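Long-range contacts in zebrafish RNase5 (Danio rerio, PDB 3LJE), which probably cleaves RNA as a member of the pancreatic ribonuclease family, in the RNase/angiogenin group of zebrafish: residues P9-F14 / G114-Y119; V48-Q53 / F80-C85. All blocks are in the same frame, centred on the assembly; numbering follows the deposited sequence. Where two conformers were deposited one is given.

In the fold
The chain starts with helix 8-18, which supplies the first half of contact 1 and whose partner comes about a hundred residues later. Helix 28-34 follows, then strand 48-52, the first half of contact 2. Strand 80-89 pairs with it and closes the shorter loop, which lies inside the longer one closed by contact 1. Strand 97-112 then runs beside 80-89 and turns back into strand 115-119, which packs against the first helix. Contact 1 thus ties the N-terminal helix to the last strand, and contact 2 joins two strands of the same antiparallel sheet. They meet where Tyr119 packs on Thr50 and Ile52, and where Phe14 also reaches Ile52.

Contact 1 (P9-F14 / G114-Y119); sequences PRYQKF and GWPVHY. With SO4 (sulfate ion), chain C.
The Tyr11 ring has Trp115 on one face and a backbone carbonyl at its edge. Trp115 arrives with its CE3 corner, 3.7 Å from Tyr11 CE1. The phenol and the six-membered ring of the indole stand at 67°, an edge-to-face (T-shaped) pair. Pro116 O lies in the plane of the Tyr11 ring, 3.4 Å from Tyr11 CD1. This buried oxygen has no conventional partner; Tyr11 CA offers it a C-H contact.

The Phe14 ring takes Pro116 over one face. Pro116 CB sits 3.8 Å from the Phe14 centroid and 20° off the ring normal, a CH-pi contact. Tyr119 N lies at the edge of the same ring, in its plane. With CG anti to the backbone N (chi1 171°), Phe14 reaches from the helix onto the strand. Cutting Phe14 back to an alanine would leave Pro116 CB without its ring and would probably open a gap beside Leu109 and Ile59.

The Arg10 guanidinium lies with one face over Val117, whose CG1 is 4.1 Å above the plane, near its centre. Arg10 NH2 forms a salt bridge with Asp112.

This is the packing of the N-terminal helix on the C-terminal strand in the pancreatic ribonuclease fold. Val117 and His118 form a classic beta bulge opposite Gly110 of the neighbouring strand. A sulfate, probably from the crystallisation liquor, lies where a substrate phosphate probably binds, as in related ribonucleases. His18 and Lys46 bond it, and His118 ND1 comes within 3.2 Å of sulfate O2. Tyr119 N gives sulfate O2 a nearly straight hydrogen bond of 3.0 Å.

One water joins the two backbones, donating to Arg10 O and to Val117 O at 2.7 Å each.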
ATOM      1  N   PRO A   9      14.308   4.983  -1.110  1.00 32.80           N
ATOM      2  CA  PRO A   9      13.734   4.825   0.238  1.00 31.92           C
ATOM      3  C   PRO A   9      12.182   4.783   0.249  1.00 30.31           C
ATOM      4  O   PRO A   9      11.557   3.917   0.907  1.00 28.60           O
ATOM      5  CB  PRO A   9      14.288   6.055   1.022  1.00 33.04           C
ATOM      6  CG  PRO A   9      15.694   6.301   0.317  1.00 33.07           C
ATOM      7  CD  PRO A   9      15.168   6.194  -1.180  1.00 33.91           C
ATOM      8  N   ARG A  10      11.600   5.669  -0.546  1.00 27.39           N
ATOM      9  CA  ARG A  10      10.137   5.766  -0.619  1.00 25.54           C
ATOM     10  C   ARG A  10       9.543   4.589  -1.349  1.00 22.52           C
ATOM     11  O   ARG A  10       8.428   4.075  -0.962  1.00 20.83           O
ATOM     12  CB  ARG A  10       9.702   7.076  -1.264  1.00 25.46           C
ATOM     13  CG  ARG A  10       9.650   8.219  -0.188  1.00 31.73           C
ATOM     14  CD  ARG A  10       9.105   9.518  -0.796  1.00 32.68           C
ATOM     15  NE  ARG A  10      10.010   9.796  -1.911  1.00 34.58           N
ATOM     16  CZ  ARG A  10       9.648  10.399  -3.058  1.00 35.22           C
ATOM     17  NH1 ARG A  10       8.382  10.810  -3.242  1.00 33.25           N
ATOM     18  NH2 ARG A  10      10.564  10.543  -4.018  1.00 35.79           N
ATOM     19  N   TYR A  11      10.240   4.162  -2.370  1.00 20.73           N
ATOM     20  CA  TYR A  11       9.780   3.036  -3.155  1.00 22.18           C
ATOM     21  C   TYR A  11       9.843   1.748  -2.299  1.00 22.49           C
ATOM     22  O   TYR A  11       8.937   0.892  -2.301  1.00 21.23           O
ATOM     23  CB  TYR A  11      10.710   2.892  -4.349  1.00 23.54           C
ATOM     24  CG  TYR A  11      10.584   1.607  -5.078  1.00 23.49           C
ATOM     25  CD1 TYR A  11       9.441   1.310  -5.844  1.00 22.38           C
ATOM     26  CD2 TYR A  11      11.623   0.673  -5.038  1.00 24.71           C
ATOM     27  CE1 TYR A  11       9.357   0.123  -6.562  1.00 21.55           C
ATOM     28  CE2 TYR A  11      11.554  -0.527  -5.737  1.00 24.52           C
ATOM     29  CZ  TYR A  11      10.441  -0.815  -6.503  1.00 24.71           C
ATOM     30  OH  TYR A  11      10.376  -2.021  -7.217  1.00 24.54           O
ATOM     31  N   GLN A  12      10.950   1.578  -1.579  1.00 22.18           N
ATOM     32  CA  GLN A  12      11.025   0.371  -0.762  1.00 23.19           C
ATOM     33  C   GLN A  12       9.931   0.388   0.311  1.00 20.91           C
ATOM     34  O   GLN A  12       9.352  -0.663   0.682  1.00 21.12           O
ATOM     35  CB  GLN A  12      12.437   0.253  -0.077  1.00 26.21           C
ATOM     36  CG  GLN A  12      13.625   0.111  -1.059  1.00 31.36           C
ATOM     37  CD  GLN A  12      13.434  -1.150  -1.827  1.00 34.99           C
ATOM     38  OE1 GLN A  12      12.827  -2.070  -1.279  1.00 35.86           O
ATOM     39  NE2 GLN A  12      13.887  -1.220  -3.100  1.00 35.19           N
ATOM     40  N   LYS A  13       9.681   1.551   0.919  1.00 20.96           N
ATOM     41  CA  LYS A  13       8.648   1.637   1.923  1.00 19.71           C
ATOM     42  C   LYS A  13       7.254   1.323   1.268  1.00 18.74           C
ATOM     43  O   LYS A  13       6.407   0.696   1.860  1.00 15.16           O
ATOM     44  CB  LYS A  13       8.637   3.042   2.482  1.00 22.95           C
ATOM     45  CG  LYS A  13       7.530   3.243   3.618  1.00 25.67           C
ATOM     46  CD  LYS A  13       7.757   4.567   4.393  1.00 29.86           C
ATOM     47  CE  LYS A  13       6.637   4.850   5.327  1.00 35.04           C
ATOM     48  NZ  LYS A  13       7.075   6.054   6.205  1.00 39.25           N
ATOM     49  N   PHE A  14       7.072   1.775   0.038  1.00 15.65           N
ATOM     50  CA  PHE A  14       5.763   1.485  -0.643  1.00 15.99           C
ATOM     51  C   PHE A  14       5.625  -0.046  -0.828  1.00 15.58           C
ATOM     52  O   PHE A  14       4.545  -0.631  -0.668  1.00 17.32           O
ATOM     53  CB  PHE A  14       5.804   2.193  -2.014  1.00 15.36           C
ATOM     54  CG  PHE A  14       4.643   1.833  -2.916  1.00 16.97           C
ATOM     55  CD1 PHE A  14       3.415   2.512  -2.789  1.00 16.91           C
ATOM     56  CD2 PHE A  14       4.781   0.743  -3.847  1.00 17.84           C
ATOM     57  CE1 PHE A  14       2.295   2.092  -3.608  1.00 17.90           C
ATOM     58  CE2 PHE A  14       3.685   0.337  -4.638  1.00 16.14           C
ATOM     59  CZ  PHE A  14       2.445   1.016  -4.520  1.00 15.22           C
ATOM     60  N   GLY A 114       8.947   7.225 -12.637  1.00 25.72           N
ATOM     61  CA  GLY A 114       8.476   5.932 -13.080  1.00 25.37           C
ATOM     62  C   GLY A 114       8.318   4.892 -11.933  1.00 25.23           C
ATOM     63  O   GLY A 114       7.951   3.712 -12.207  1.00 26.88           O
ATOM     64  N   TRP A 115       8.642   5.265 -10.692  1.00 22.58           N
ATOM     65  CA  TRP A 115       8.518   4.240  -9.571  1.00 22.24           C
ATOM     66  C   TRP A 115       7.428   4.618  -8.616  1.00 20.60           C
ATOM     67  O   TRP A 115       7.267   5.813  -8.269  1.00 20.85           O
ATOM     68  CB  TRP A 115       9.805   4.178  -8.747  1.00 23.58           C
ATOM     69  CG  TRP A 115      10.985   3.859  -9.578  1.00 27.03           C
ATOM     70  CD1 TRP A 115      11.865   4.753 -10.197  1.00 29.55           C
ATOM     71  CD2 TRP A 115      11.356   2.565 -10.009  1.00 29.40           C
ATOM     72  NE1 TRP A 115      12.752   4.052 -10.992  1.00 31.18           N
ATOM     73  CE2 TRP A 115      12.474   2.714 -10.894  1.00 31.42           C
ATOM     74  CE3 TRP A 115      10.857   1.289  -9.741  1.00 28.70           C
ATOM     75  CZ2 TRP A 115      13.092   1.608 -11.506  1.00 32.78           C
ATOM     76  CZ3 TRP A 115      11.443   0.193 -10.334  1.00 32.46           C
ATOM     77  CH2 TRP A 115      12.558   0.351 -11.214  1.00 33.65           C
ATOM     78  N   PRO A 116       6.692   3.617  -8.091  1.00 19.15           N
ATOM     79  CA  PRO A 116       5.622   3.998  -7.143  1.00 18.73           C
ATOM     80  C   PRO A 116       6.186   4.382  -5.760  1.00 20.84           C
ATOM     81  O   PRO A 116       7.016   3.640  -5.202  1.00 20.28           O
ATOM     82  CB  PRO A 116       4.751   2.739  -7.038  1.00 18.27           C
ATOM     83  CG  PRO A 116       5.818   1.538  -7.333  1.00 15.31           C
ATOM     84  CD  PRO A 116       6.724   2.180  -8.434  1.00 17.85           C
ATOM     85  N   VAL A 117       5.716   5.496  -5.198  1.00 19.34           N
ATOM     86  CA  VAL A 117       6.222   5.933  -3.880  1.00 20.63           C
ATOM     87  C   VAL A 117       5.122   6.191  -2.900  1.00 21.34           C
ATOM     88  O   VAL A 117       5.393   6.550  -1.728  1.00 24.14           O
ATOM     89  CB  VAL A 117       7.061   7.276  -4.117  1.00 20.69           C
ATOM     90  CG1 VAL A 117       8.304   6.893  -4.897  1.00 23.69           C
ATOM     91  CG2 VAL A 117       6.187   8.312  -4.922  1.00 19.64           C
ATOM     92  N   HIS A 118       3.839   6.077  -3.321  1.00 20.39           N
ATOM     93  CA  HIS A 118       2.794   6.380  -2.380  1.00 19.64           C
ATOM     94  C   HIS A 118       1.510   5.705  -2.860  1.00 18.09           C
ATOM     95  O   HIS A 118       1.295   5.587  -4.062  1.00 18.31           O
ATOM     96  CB  HIS A 118       2.623   7.949  -2.358  1.00 21.82           C
ATOM     97  CG  HIS A 118       1.405   8.426  -1.653  1.00 26.07           C
ATOM     98  ND1 HIS A 118       1.311   8.475  -0.272  1.00 26.43           N
ATOM     99  CD2 HIS A 118       0.199   8.863  -2.137  1.00 26.02           C
ATOM    100  CE1 HIS A 118       0.108   8.918   0.073  1.00 26.60           C
ATOM    101  NE2 HIS A 118      -0.584   9.161  -1.034  1.00 29.01           N
ATOM    102  N   TYR A 119       0.704   5.286  -1.915  1.00 19.12           N
ATOM    103  CA  TYR A 119      -0.605   4.699  -2.180  1.00 17.90           C
ATOM    104  C   TYR A 119      -1.656   5.637  -1.661  1.00 19.14           C
ATOM    105  O   TYR A 119      -1.639   6.028  -0.482  1.00 18.35           O
ATOM    106  CB  TYR A 119      -0.770   3.335  -1.490  1.00 18.28           C
ATOM    107  CG  TYR A 119      -2.175   2.747  -1.799  1.00 17.55           C
ATOM    108  CD1 TYR A 119      -2.408   2.102  -3.026  1.00 20.11           C
ATOM    109  CD2 TYR A 119      -3.232   2.857  -0.912  1.00 15.79           C
ATOM    110  CE1 TYR A 119      -3.661   1.592  -3.364  1.00 20.56           C
ATOM    111  CE2 TYR A 119      -4.494   2.297  -1.236  1.00 16.41           C
ATOM    112  CZ  TYR A 119      -4.663   1.687  -2.480  1.00 20.31           C
ATOM    113  OH  TYR A 119      -5.885   1.160  -2.811  1.00 21.64           O
TER
HETATM  114  S   SO4 C1000       1.230   5.820   2.235  0.89 44.49           S
HETATM  115  O1  SO4 C1000      -0.345   6.075   2.207  0.89 40.13           O
HETATM  116  O2  SO4 C1000       1.860   5.480   0.849  0.89 31.93           O
HETATM  117  O3  SO4 C1000       1.909   7.057   2.806  0.89 41.74           O
HETATM  118  O4  SO4 C1000       1.402   4.643   3.281  0.89 35.25           O
HETATM  119  O   HOH W   1       6.456   5.270   0.415  1.00 22.98           O

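Contact 2 (V48-Q53 / F80-C85); sequences VNTFIQ and FPVVTC
Thr50 pairs with Thr84, and Phe51 with Val83, in an antiparallel ladder of the pancreatic ribonuclease sheet. The two strand segments run at 162° to each other. Asn49-Cys85 and Phe51-Val83 are hydrogen-bonded pairs. Thr50-Thr84 and Ile52-Val82 are non-hydrogen-bonded pairs.

Five backbone bonds hold the strands. Phe51 and Val83 bond both ways: Phe51 N reaches Val83 O at 2.8 Å, and Val83 N reaches Phe51 O at 2.9 Å. Asn49 and Cys85 also exchange two bonds, but Cys85 N sits 42° out of the Asn49 carbonyl plane. Gln53 N adds the last bond, to Pro81 O.

Polar side chains add to the backbone bonds. Thr50 OG1 and Thr84 OG1 lie 3.0 Å apart, and Thr50 OG1 is also hydrogen-bonded to Glu121. The Thr50 carbonyl accepts a bond from His18 ND1, which is likely to fix the orientation of the His18 ring, whose NE2 bonds the sulfate. The Gln53 amide lies against Val83, with NE2 3.6 Å from Val83 CG2. That same NE2 is hydrogen-bonded to Met23 O.

On the face that carries Thr50, Ile52, Val82 and Thr84, carbon contacts run between the strands. Thr50 CG2 presses on Val82 CB at 3.5 Å, a close approach for two carbons. Ile52 CG2 meets Phe80 CD2 at 3.6 Å.

Ring contacts gather at Phe51, on the face where helix 28-34 packs. Its CG is anti to the carbonyl carbon (chi1 -65°), which sends the ring toward Asn49 and Cys85. Asn49 ND2 stands 3.3 Å above the Phe51 ring, toward its rim; it is hydrogen-bonded to Gln17 O, and Asn49 OD1 to Lys46 NZ. Cys85 SG, in a disulfide with Cys28, makes a sulfur-aromatic contact at the ring edge, 3.8 Å from Phe51 CE2.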
ATOM      1  N   VAL A  48      -5.549   2.781   8.698  1.00 18.63           N
ATOM      2  CA  VAL A  48      -6.027   2.071   7.445  1.00 17.69           C
ATOM      3  C   VAL A  48      -4.815   1.771   6.597  1.00 15.62           C
ATOM      4  O   VAL A  48      -3.923   2.626   6.413  1.00 16.80           O
ATOM      5  CB  VAL A  48      -7.182   2.791   6.721  0.50 17.32           C
ATOM      6  CG1 VAL A  48      -7.504   2.094   5.410  0.50 14.24           C
ATOM      7  CG2 VAL A  48      -8.429   2.852   7.606  0.50 17.83           C
ATOM      8  N   ASN A  49      -4.708   0.535   6.048  1.00 15.75           N
ATOM      9  CA  ASN A  49      -3.571   0.331   5.178  1.00 14.62           C
ATOM     10  C   ASN A  49      -3.991  -0.741   4.161  1.00 16.52           C
ATOM     11  O   ASN A  49      -4.387  -1.870   4.517  1.00 14.59           O
ATOM     12  CB  ASN A  49      -2.367  -0.201   5.989  1.00 15.53           C
ATOM     13  CG  ASN A  49      -1.122  -0.343   5.131  1.00 16.15           C
ATOM     14  OD1 ASN A  49      -0.381   0.628   4.946  1.00 16.44           O
ATOM     15  ND2 ASN A  49      -0.915  -1.557   4.536  1.00 16.37           N
ATOM     16  N   THR A  50      -3.884  -0.361   2.894  1.00 14.17           N
ATOM     17  CA  THR A  50      -4.220  -1.317   1.889  1.00 14.62           C
ATOM     18  C   THR A  50      -3.014  -2.036   1.283  1.00 14.03           C
ATOM     19  O   THR A  50      -2.024  -1.420   0.858  1.00 14.65           O
ATOM     20  CB  THR A  50      -4.982  -0.513   0.724  1.00 16.91           C
ATOM     21  OG1 THR A  50      -6.107   0.066   1.345  1.00 15.22           O
ATOM     22  CG2 THR A  50      -5.337  -1.475  -0.531  1.00 16.25           C
ATOM     23  N   PHE A  51      -3.194  -3.348   1.069  1.00 12.50           N
ATOM     24  CA  PHE A  51      -2.220  -4.156   0.351  1.00 13.21           C
ATOM     25  C   PHE A  51      -2.766  -4.504  -1.049  1.00 13.40           C
ATOM     26  O   PHE A  51      -3.863  -5.064  -1.171  1.00 13.33           O
ATOM     27  CB  PHE A  51      -1.988  -5.492   1.115  1.00 14.67           C
ATOM     28  CG  PHE A  51      -1.359  -5.247   2.461  1.00 13.02           C
ATOM     29  CD1 PHE A  51       0.065  -5.094   2.532  1.00 11.19           C
ATOM     30  CD2 PHE A  51      -2.158  -5.139   3.625  1.00 13.83           C
ATOM     31  CE1 PHE A  51       0.672  -4.823   3.823  1.00 13.47           C
ATOM     32  CE2 PHE A  51      -1.542  -4.904   4.880  1.00 15.76           C
ATOM     33  CZ  PHE A  51      -0.148  -4.747   4.964  1.00 13.14           C
ATOM     34  N   ILE A  52      -2.013  -4.142  -2.063  1.00 13.67           N
ATOM     35  CA  ILE A  52      -2.421  -4.422  -3.431  1.00 14.46           C
ATOM     36  C   ILE A  52      -1.939  -5.875  -3.672  1.00 14.35           C
ATOM     37  O   ILE A  52      -0.729  -6.215  -3.512  1.00 14.55           O
ATOM     38  CB  ILE A  52      -1.688  -3.516  -4.417  1.00 13.93           C
ATOM     39  CG1 ILE A  52      -2.010  -2.011  -4.068  1.00 14.42           C
ATOM     40  CG2 ILE A  52      -2.104  -3.919  -5.919  1.00 12.30           C
ATOM     41  CD1 ILE A  52      -0.916  -1.067  -4.800  1.00 16.22           C
ATOM     42  N   GLN A  53      -2.870  -6.721  -4.143  1.00 14.77           N
ATOM     43  CA  GLN A  53      -2.511  -8.161  -4.422  1.00 15.36           C
ATOM     44  C   GLN A  53      -1.928  -8.358  -5.765  1.00 14.87           C
ATOM     45  O   GLN A  53      -2.537  -8.937  -6.652  1.00 16.17           O
ATOM     46  CB  GLN A  53      -3.783  -9.031  -4.183  1.00 16.20           C
ATOM     47  CG  GLN A  53      -4.192  -9.019  -2.730  1.00 15.45           C
ATOM     48  CD  GLN A  53      -5.559  -9.708  -2.619  1.00 19.03           C
ATOM     49  OE1 GLN A  53      -6.533  -9.180  -3.244  1.00 19.67           O
ATOM     50  NE2 GLN A  53      -5.683 -10.843  -1.799  1.00 16.14           N
ATOM     51  N   PHE A  80      -7.706  -3.214  -9.534  1.00 16.34           N
ATOM     52  CA  PHE A  80      -6.665  -4.142  -9.036  1.00 16.25           C
ATOM     53  C   PHE A  80      -7.303  -4.771  -7.868  1.00 14.92           C
ATOM     54  O   PHE A  80      -8.165  -4.196  -7.188  1.00 16.36           O
ATOM     55  CB  PHE A  80      -5.358  -3.414  -8.496  1.00 15.44           C
ATOM     56  CG  PHE A  80      -4.317  -3.238  -9.526  1.00 15.60           C
ATOM     57  CD1 PHE A  80      -4.516  -2.406 -10.687  1.00 13.78           C
ATOM     58  CD2 PHE A  80      -3.070  -3.875  -9.394  1.00 15.33           C
ATOM     59  CE1 PHE A  80      -3.511  -2.236 -11.583  1.00 15.67           C
ATOM     60  CE2 PHE A  80      -2.102  -3.680 -10.312  1.00 17.20           C
ATOM     61  CZ  PHE A  80      -2.287  -2.855 -11.419  1.00 16.22           C
ATOM     62  N   PRO A  81      -6.880  -6.024  -7.567  1.00 14.26           N
ATOM     63  CA  PRO A  81      -7.354  -6.681  -6.364  1.00 14.89           C
ATOM     64  C   PRO A  81      -6.660  -6.115  -5.152  1.00 13.49           C
ATOM     65  O   PRO A  81      -5.434  -6.004  -5.130  1.00 15.65           O
ATOM     66  CB  PRO A  81      -6.990  -8.146  -6.554  1.00 13.05           C
ATOM     67  CG  PRO A  81      -5.742  -8.108  -7.389  1.00 13.56           C
ATOM     68  CD  PRO A  81      -5.657  -6.729  -7.989  1.00 14.76           C
ATOM     69  N   VAL A  82      -7.382  -5.795  -4.111  1.00 14.81           N
ATOM     70  CA  VAL A  82      -6.755  -5.279  -2.901  1.00 15.56           C
ATOM     71  C   VAL A  82      -7.384  -5.831  -1.647  1.00 17.43           C
ATOM     72  O   VAL A  82      -8.541  -6.239  -1.639  1.00 19.83           O
ATOM     73  CB  VAL A  82      -6.825  -3.699  -2.750  1.00 15.96           C
ATOM     74  CG1 VAL A  82      -6.166  -3.004  -4.072  1.00 15.62           C
ATOM     75  CG2 VAL A  82      -8.337  -3.218  -2.496  1.00 18.44           C
ATOM     76  N   VAL A  83      -6.592  -5.817  -0.564  1.00 16.12           N
ATOM     77  CA  VAL A  83      -7.129  -6.135   0.754  1.00 16.78           C
ATOM     78  C   VAL A  83      -6.857  -4.918   1.609  1.00 16.39           C
ATOM     79  O   VAL A  83      -5.672  -4.500   1.746  1.00 16.84           O
ATOM     80  CB  VAL A  83      -6.428  -7.368   1.409  1.00 18.21           C
ATOM     81  CG1 VAL A  83      -6.709  -7.315   3.008  1.00 17.53           C
ATOM     82  CG2 VAL A  83      -6.908  -8.624   0.703  1.00 18.94           C
ATOM     83  N   THR A  84      -7.911  -4.299   2.126  1.00 16.07           N
ATOM     84  CA  THR A  84      -7.770  -3.151   3.022  1.00 15.98           C
ATOM     85  C   THR A  84      -7.907  -3.523   4.488  1.00 16.27           C
ATOM     86  O   THR A  84      -8.924  -4.183   4.888  1.00 19.14           O
ATOM     87  CB  THR A  84      -8.812  -2.062   2.687  1.00 18.50           C
ATOM     88  OG1 THR A  84      -8.562  -1.634   1.332  1.00 20.57           O
ATOM     89  CG2 THR A  84      -8.652  -0.879   3.622  1.00 19.43           C
ATOM     90  N   CYS A  85      -6.900  -3.133   5.320  1.00 16.31           N
ATOM     91  CA  CYS A  85      -6.923  -3.487   6.751  1.00 16.06           C
ATOM     92  C   CYS A  85      -7.337  -2.229   7.511  1.00 17.57           C
ATOM     93  O   CYS A  85      -6.679  -1.251   7.333  1.00 18.04           O
ATOM     94  CB  CYS A  85      -5.495  -3.910   7.232  1.00 14.72           C
ATOM     95  SG  CYS A  85      -5.027  -5.457   6.377  1.00 16.61           S
TER